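Local coordinates for aldehyde dehydrogenase family protein (Pseudomonas syringae pv. tomato, PDB 5IUV) that probably oxidises indole-3-acetaldehyde to the auxin indole-3-acetic acid with NAD+ as the electron acceptor, a reaction linked to bacterial virulence, at residues A[138-143]-A[152-157]; A[296-301]-A[342-347]; A[348-353]-A[379-384]. One frame throughout, in Å; residues are numbered along the deposited sequence.

How the interactions relate
The three contacts follow one another along the chain without overlapping. Interaction 1 ties strand 140-142 to strand 149-164 in a beta hairpin, its centre about 29 Å from that of the chain, where subunits of the tetramer meet. Interactions 2 and 3 lie on the opposite side of the chain's centre, their centres about 43 and 49 Å from that of interaction 1. Their own centres lie about 8 Å apart, and Leu344 N sits 2.8 Å from Thr381 O, a probable hydrogen bond. Interaction 2 joins the run before helix 347-362 to the loop before Cys302; interaction 3 rests that helix on strand 382-389. Interaction 1 thus lies at the subunit interface, interactions 2 and 3 near the NAD site.

Interaction 1. Residues A[138-143]-A[152-157]; sequences LYDEVA and LVTREP
Asp140 reaches across to residues 152-157 of strand 149-164, where its CB lies 3.3 Å from Val153 O. With CG anti to its own carbonyl carbon (chi1 -73°), the carboxylate is carried over the backbone of Thr154 and Arg155. OD1 of Asp140 rests against the aliphatic part of Arg155, 3.6 Å from Arg155 CG. Beside it, Asp140 OD2 accepts a hydrogen bond from Arg155 N at 2.9 Å, the amide coming from above the carboxylate plane rather than within it. The same oxygen also lies near the CA of Thr154. A side-chain oxygen thus takes up this strand amide, while the guanidinium turns elsewhere and binds Thr488.

Farther along, Glu141 and Val153 form an antiparallel hydrogen-bonded pair: Val153 N to Glu141 O is 2.8 Å, and Glu141 N to Val153 O is 2.9 Å. Their side chains run side by side on one face, where a water bridges Glu141 OE1 and Val153 O. That same OE1 is hydrogen-bonded to His482 of the third subunit. On the other face, the non-hydrogen-bonded pair Val142 and Leu152 touch through Val142 CG2 and Leu152 CD2 at 4.1 Å.

This is the hairpin of the oligomerisation region familiar in aldehyde dehydrogenases. Strand 149-164 is also paired with strand 488-496, whose Leu490 and Trp494 pack on Val153. Asp140 and Val142 continue the sheet as an antiparallel ladder with a strand of the second subunit, so strand 140-142 lies between its hairpin partner and a neighbouring chain.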
# COMPACT_ATOMS: atom_id res chain seq x y z
N LEU A 138 -2.84 5.50 8.42
CA LEU A 138 -2.39 5.86 7.07
C LEU A 138 -0.89 6.15 7.06
O LEU A 138 -0.39 6.86 7.92
CB LEU A 138 -3.16 7.07 6.55
CG LEU A 138 -4.65 6.84 6.30
CD1 LEU A 138 -5.36 8.17 6.11
CD2 LEU A 138 -4.81 5.94 5.08
N TYR A 139 -0.19 5.61 6.06
CA TYR A 139 1.23 5.88 5.90
C TYR A 139 1.48 6.54 4.55
O TYR A 139 0.86 6.18 3.55
CB TYR A 139 2.05 4.59 6.02
CG TYR A 139 2.09 4.01 7.42
CD1 TYR A 139 1.00 3.30 7.93
CD2 TYR A 139 3.20 4.16 8.23
CE1 TYR A 139 1.02 2.78 9.21
CE2 TYR A 139 3.24 3.64 9.51
CZ TYR A 139 2.14 2.94 9.99
OH TYR A 139 2.16 2.41 11.27
N ASP A 140 2.39 7.51 4.52
CA ASP A 140 2.82 8.09 3.25
C ASP A 140 4.03 7.31 2.74
O ASP A 140 4.25 6.17 3.16
CB ASP A 140 3.09 9.58 3.40
CG ASP A 140 1.80 10.40 3.55
OD1 ASP A 140 0.74 9.91 3.09
OD2 ASP A 140 1.84 11.51 4.11
N GLU A 141 4.81 7.88 1.81
CA GLU A 141 5.77 7.05 1.07
C GLU A 141 7.21 7.54 1.07
O GLU A 141 7.48 8.74 1.17
CB GLU A 141 5.31 6.91 -0.39
CG GLU A 141 4.02 6.13 -0.55
CD GLU A 141 3.40 6.33 -1.92
OE1 GLU A 141 3.40 7.49 -2.40
OE2 GLU A 141 2.91 5.35 -2.51
N VAL A 142 8.13 6.59 0.94
CA VAL A 142 9.55 6.83 0.76
C VAL A 142 9.99 6.13 -0.51
O VAL A 142 9.91 4.90 -0.60
CB VAL A 142 10.41 6.31 1.95
CG1 VAL A 142 11.88 6.70 1.75
CG2 VAL A 142 9.89 6.82 3.27
N ALA A 143 10.44 6.90 -1.49
CA ALA A 143 10.77 6.36 -2.80
C ALA A 143 12.09 5.60 -2.80
O ALA A 143 12.96 5.85 -1.95
CB ALA A 143 10.82 7.49 -3.83
N LEU A 152 10.86 11.80 -0.19
CA LEU A 152 9.62 11.66 0.58
C LEU A 152 8.42 12.04 -0.26
O LEU A 152 8.44 13.06 -0.94
CB LEU A 152 9.65 12.52 1.84
CG LEU A 152 10.86 12.30 2.75
CD1 LEU A 152 10.74 13.18 3.97
CD2 LEU A 152 10.97 10.82 3.13
N VAL A 153 7.38 11.22 -0.20
CA VAL A 153 6.14 11.54 -0.89
C VAL A 153 5.04 11.56 0.16
O VAL A 153 4.60 10.51 0.62
CB VAL A 153 5.81 10.51 -2.00
CG1 VAL A 153 4.49 10.86 -2.68
CG2 VAL A 153 6.95 10.44 -3.00
N THR A 154 4.62 12.76 0.55
CA THR A 154 3.72 12.91 1.68
C THR A 154 2.44 13.63 1.29
O THR A 154 2.35 14.22 0.20
CB THR A 154 4.39 13.69 2.84
OG1 THR A 154 4.75 14.99 2.39
CG2 THR A 154 5.64 12.96 3.31
N ARG A 155 1.45 13.58 2.17
CA ARG A 155 0.17 14.24 1.95
C ARG A 155 -0.09 15.30 3.01
O ARG A 155 0.18 15.08 4.19
CB ARG A 155 -0.96 13.21 1.96
CG ARG A 155 -0.88 12.22 0.81
CD ARG A 155 -2.04 11.26 0.83
NE ARG A 155 -2.20 10.59 -0.45
CZ ARG A 155 -2.80 11.13 -1.51
NH1 ARG A 155 -3.30 12.37 -1.44
NH2 ARG A 155 -2.89 10.44 -2.63
N GLU A 156 -0.61 16.44 2.57
CA GLU A 156 -0.91 17.54 3.47
C GLU A 156 -2.32 18.04 3.20
O GLU A 156 -2.78 17.97 2.06
CB GLU A 156 0.10 18.68 3.28
CG GLU A 156 1.55 18.26 3.49
CD GLU A 156 2.53 19.35 3.12
OE1 GLU A 156 2.09 20.36 2.52
OE2 GLU A 156 3.73 19.20 3.43
N PRO A 157 -3.00 18.56 4.22
CA PRO A 157 -4.37 19.05 3.97
C PRO A 157 -4.37 20.23 3.00
O PRO A 157 -3.42 21.02 2.99
CB PRO A 157 -4.85 19.47 5.37
CG PRO A 157 -3.59 19.75 6.13
CD PRO A 157 -2.59 18.74 5.62
O HOH W 1 0.25 12.38 6.15
O HOH W 2 -0.09 8.19 0.30
O HOH W 3 2.44 9.05 -0.35

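Interaction 2. Residues A[296-301]-A[342-347]; sequences FNQGEV and GALVDT
Gln298 and Glu300 send their side chains from one loop into the backbone of another, residues 342-345. Gln298 bends at chi2 (77°), which brings its amide back toward Gly342 and lets Gln298 OE1 accept a short hydrogen bond from Gly342 N at 2.6 Å. The donor is tilted 31° from the carbonyl plane. Behind the amide, Gln298 CB packs on Leu344 CD2 at 3.7 Å. The other end of the amide is held too: Gln298 NE2 donates to Glu300 OE1 at 3.2 Å, with that oxygen in the amide plane of Gln298, so the flip of the group is fixed from both ends.

The loop 296-301 follows helix 283-295 and runs to the threshold of Cys302, a residue that contacts indole-3-acetate and occupies the position of the nucleophile in aldehyde dehydrogenases. Glu300, centre of an inverse gamma turn, has a chain extended beyond CG that crosses Leu344 at a slant. Glu300 OE2 comes 3.3 Å from Leu344 CD2 and accepts a long bond from Val345 N, also 3.3 Å, on its syn lone pair. Trp167, which contacts the cofactor, packs against both Glu300 and Val345. Asn297 ND2 reaches back 3.1 Å to Glu300 O, meeting it from above the carbonyl plane, and also binds Asn168 O.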
# COMPACT_ATOMS: atom_id res chain seq x y z
N PHE A 296 -37.12 2.45 -0.68
CA PHE A 296 -36.44 2.95 0.51
C PHE A 296 -36.16 4.43 0.37
O PHE A 296 -35.72 4.90 -0.68
CB PHE A 296 -35.12 2.21 0.77
CG PHE A 296 -34.38 2.72 1.98
CD1 PHE A 296 -34.86 2.46 3.26
CD2 PHE A 296 -33.22 3.46 1.84
CE1 PHE A 296 -34.18 2.93 4.38
CE2 PHE A 296 -32.54 3.94 2.96
CZ PHE A 296 -33.02 3.67 4.23
N ASN A 297 -36.43 5.17 1.45
CA ASN A 297 -36.32 6.63 1.47
C ASN A 297 -37.06 7.28 0.30
O ASN A 297 -36.54 8.21 -0.32
CB ASN A 297 -34.85 7.07 1.44
CG ASN A 297 -34.67 8.48 1.99
OD1 ASN A 297 -35.27 8.84 3.00
ND2 ASN A 297 -33.85 9.28 1.32
N GLN A 298 -38.26 6.78 0.01
CA GLN A 298 -39.15 7.38 -0.98
C GLN A 298 -38.54 7.41 -2.38
O GLN A 298 -38.96 8.19 -3.23
CB GLN A 298 -39.55 8.80 -0.56
CG GLN A 298 -40.26 8.89 0.79
CD GLN A 298 -39.30 8.78 1.98
OE1 GLN A 298 -39.51 7.97 2.89
NE2 GLN A 298 -38.24 9.59 1.97
N GLY A 299 -37.54 6.56 -2.62
CA GLY A 299 -36.87 6.53 -3.91
C GLY A 299 -35.94 7.72 -4.09
O GLY A 299 -35.38 7.93 -5.17
N GLU A 300 -35.76 8.49 -3.02
CA GLU A 300 -34.91 9.66 -3.04
C GLU A 300 -33.50 9.24 -2.66
O GLU A 300 -32.96 9.66 -1.64
CB GLU A 300 -35.45 10.75 -2.10
CG GLU A 300 -36.87 11.17 -2.46
CD GLU A 300 -37.54 12.01 -1.38
OE1 GLU A 300 -37.34 11.72 -0.18
OE2 GLU A 300 -38.27 12.96 -1.74
N VAL A 301 -32.94 8.37 -3.50
CA VAL A 301 -31.63 7.78 -3.27
C VAL A 301 -30.87 7.82 -4.58
O VAL A 301 -31.40 7.43 -5.63
CB VAL A 301 -31.74 6.32 -2.75
CG1 VAL A 301 -30.36 5.72 -2.51
CG2 VAL A 301 -32.60 6.26 -1.48
N GLY A 342 -41.89 7.45 3.82
CA GLY A 342 -42.30 8.74 4.35
C GLY A 342 -42.85 9.70 3.31
O GLY A 342 -43.34 9.28 2.27
N ALA A 343 -42.75 10.99 3.62
CA ALA A 343 -43.17 12.03 2.68
C ALA A 343 -42.05 12.35 1.71
O ALA A 343 -40.87 12.13 2.02
CB ALA A 343 -43.60 13.28 3.44
N LEU A 344 -42.40 12.86 0.53
CA LEU A 344 -41.40 13.46 -0.35
C LEU A 344 -41.04 14.83 0.20
O LEU A 344 -41.84 15.45 0.90
CB LEU A 344 -41.93 13.58 -1.78
CG LEU A 344 -42.25 12.28 -2.51
CD1 LEU A 344 -42.84 12.58 -3.87
CD2 LEU A 344 -41.01 11.43 -2.64
N VAL A 345 -39.85 15.31 -0.11
CA VAL A 345 -39.27 16.44 0.61
C VAL A 345 -40.11 17.73 0.52
O VAL A 345 -40.14 18.50 1.48
CB VAL A 345 -37.83 16.73 0.12
CG1 VAL A 345 -37.83 17.30 -1.30
CG2 VAL A 345 -37.11 17.66 1.10
N ASP A 346 -40.78 17.96 -0.61
CA ASP A 346 -41.66 19.12 -0.75
C ASP A 346 -42.58 19.01 -1.97
O ASP A 346 -42.51 18.04 -2.73
CB ASP A 346 -40.86 20.42 -0.81
CG ASP A 346 -39.87 20.47 -1.99
OD1 ASP A 346 -39.98 19.67 -2.94
OD2 ASP A 346 -38.99 21.36 -1.97
N THR A 347 -43.42 20.03 -2.15
CA THR A 347 -44.39 20.06 -3.24
C THR A 347 -43.70 20.06 -4.61
O THR A 347 -44.17 19.42 -5.55
CB THR A 347 -45.31 21.29 -3.12
OG1 THR A 347 -46.03 21.24 -1.88
CG2 THR A 347 -46.30 21.34 -4.28
O HOH W 4 -38.57 12.98 1.61

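Interaction 3. Residues A[348-353]-A[379-384]; sequences QQMNTV and GGTYVE
Met350 projects from helix 347-362 onto Thr381 and Val383, a helix-on-sheet contact in which the helix lies against the start of strand 382-389. That strand belongs to the mixed sheet of the aldehyde dehydrogenase fold that also contains strands 273-276 and 307-311. No hydrogen bond crosses between the two segments; the contact is apolar and buried.

Met350 loses more surface here than any other residue of the two segments. CG stands anti to the backbone N (chi1 -175°) and the next bond is also extended, so the side chain leaves the helix straight toward the strand before it turns at chi3 (67°). Met350 CG meets Val383 CG2 at 3.7 Å. One atom farther on, Met350 SD lies over Thr381, 3.7 Å from Thr381 CG2 and slightly more from its CB, while the turned methyl, Met350 CE, passes Thr381 CG2 at 4.1 Å.

Val383 divides its two methyls between two helix residues about one turn apart, CG2 going to Met350 and CG1 to Val353. Thr381 offers the helix its methyl; its hydroxyl is hydrogen-bonded to Leu344 O, in the run that leads into the helix, and Leu344 itself packs on Met350, Val353 and Val383. Gln349, a residue of the cofactor site in other structures of this protein, lies beside Met350 in sequence and turns its side chain from the strand to touch Trp167. Between the valines, Val353 CG1 and Val383 CG1 stand 4.3 Å apart.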
# COMPACT_ATOMS: atom_id res chain seq x y z
N GLN A 348 -42.59 20.79 -4.70
CA GLN A 348 -41.80 20.88 -5.92
C GLN A 348 -41.32 19.50 -6.37
O GLN A 348 -41.45 19.12 -7.54
CB GLN A 348 -40.62 21.82 -5.71
CG GLN A 348 -39.68 21.94 -6.90
CD GLN A 348 -39.23 23.37 -7.13
OE1 GLN A 348 -40.04 24.24 -7.47
NE2 GLN A 348 -37.94 23.63 -6.93
N GLN A 349 -40.76 18.75 -5.42
CA GLN A 349 -40.27 17.40 -5.71
C GLN A 349 -41.42 16.48 -6.12
O GLN A 349 -41.30 15.73 -7.08
CB GLN A 349 -39.54 16.83 -4.50
CG GLN A 349 -38.92 15.46 -4.76
CD GLN A 349 -37.88 15.51 -5.86
OE1 GLN A 349 -37.07 16.43 -5.94
NE2 GLN A 349 -37.92 14.51 -6.74
N MET A 350 -42.51 16.55 -5.37
CA MET A 350 -43.67 15.70 -5.64
C MET A 350 -44.24 15.95 -7.03
O MET A 350 -44.65 15.01 -7.71
CB MET A 350 -44.76 15.93 -4.59
CG MET A 350 -45.94 14.99 -4.74
SD MET A 350 -47.36 15.51 -3.76
CE MET A 350 -47.80 17.02 -4.60
N ASN A 351 -44.25 17.20 -7.45
CA ASN A 351 -44.79 17.54 -8.76
C ASN A 351 -43.87 17.06 -9.88
O ASN A 351 -44.34 16.68 -10.95
CB ASN A 351 -45.04 19.05 -8.86
CG ASN A 351 -46.32 19.46 -8.16
OD1 ASN A 351 -47.17 18.62 -7.87
ND2 ASN A 351 -46.47 20.76 -7.89
N THR A 352 -42.56 17.06 -9.63
CA THR A 352 -41.61 16.47 -10.57
C THR A 352 -41.88 14.98 -10.72
O THR A 352 -41.93 14.46 -11.84
CB THR A 352 -40.15 16.67 -10.11
OG1 THR A 352 -39.87 18.06 -9.97
CG2 THR A 352 -39.19 16.07 -11.12
N VAL A 353 -42.05 14.29 -9.60
CA VAL A 353 -42.28 12.85 -9.60
C VAL A 353 -43.58 12.51 -10.34
O VAL A 353 -43.61 11.59 -11.16
CB VAL A 353 -42.34 12.28 -8.17
CG1 VAL A 353 -42.72 10.81 -8.18
CG2 VAL A 353 -41.01 12.50 -7.46
N GLY A 379 -51.97 17.34 4.71
CA GLY A 379 -51.27 18.59 4.47
C GLY A 379 -49.83 18.33 4.07
O GLY A 379 -49.04 19.26 3.94
N GLY A 380 -49.49 17.06 3.86
CA GLY A 380 -48.15 16.68 3.44
C GLY A 380 -48.10 16.16 2.01
O GLY A 380 -49.12 16.13 1.32
N THR A 381 -46.91 15.76 1.58
CA THR A 381 -46.69 15.31 0.21
C THR A 381 -46.26 13.84 0.16
O THR A 381 -45.14 13.50 0.54
CB THR A 381 -45.63 16.18 -0.50
OG1 THR A 381 -44.50 16.35 0.37
CG2 THR A 381 -46.20 17.54 -0.84
N TYR A 382 -47.16 12.98 -0.32
CA TYR A 382 -46.92 11.54 -0.37
C TYR A 382 -47.28 10.94 -1.74
O TYR A 382 -48.30 11.31 -2.33
CB TYR A 382 -47.72 10.82 0.71
CG TYR A 382 -47.48 11.32 2.12
CD1 TYR A 382 -48.20 12.39 2.63
CD2 TYR A 382 -46.54 10.71 2.94
CE1 TYR A 382 -47.99 12.84 3.92
CE2 TYR A 382 -46.32 11.16 4.23
CZ TYR A 382 -47.05 12.23 4.71
OH TYR A 382 -46.83 12.68 5.99
N VAL A 383 -46.46 10.02 -2.22
CA VAL A 383 -46.71 9.33 -3.49
C VAL A 383 -46.54 7.82 -3.32
O VAL A 383 -45.61 7.36 -2.66
CB VAL A 383 -45.77 9.84 -4.61
CG1 VAL A 383 -45.93 9.01 -5.88
CG2 VAL A 383 -46.03 11.31 -4.90
N GLU A 384 -47.44 7.05 -3.92
CA GLU A 384 -47.33 5.59 -3.93
C GLU A 384 -46.08 5.13 -4.65
O GLU A 384 -45.75 5.66 -5.71
CB GLU A 384 -48.55 4.96 -4.61
CG GLU A 384 -49.88 5.25 -3.97
CD GLU A 384 -51.03 4.81 -4.84
OE1 GLU A 384 -50.89 4.88 -6.09
OE2 GLU A 384 -52.07 4.39 -4.30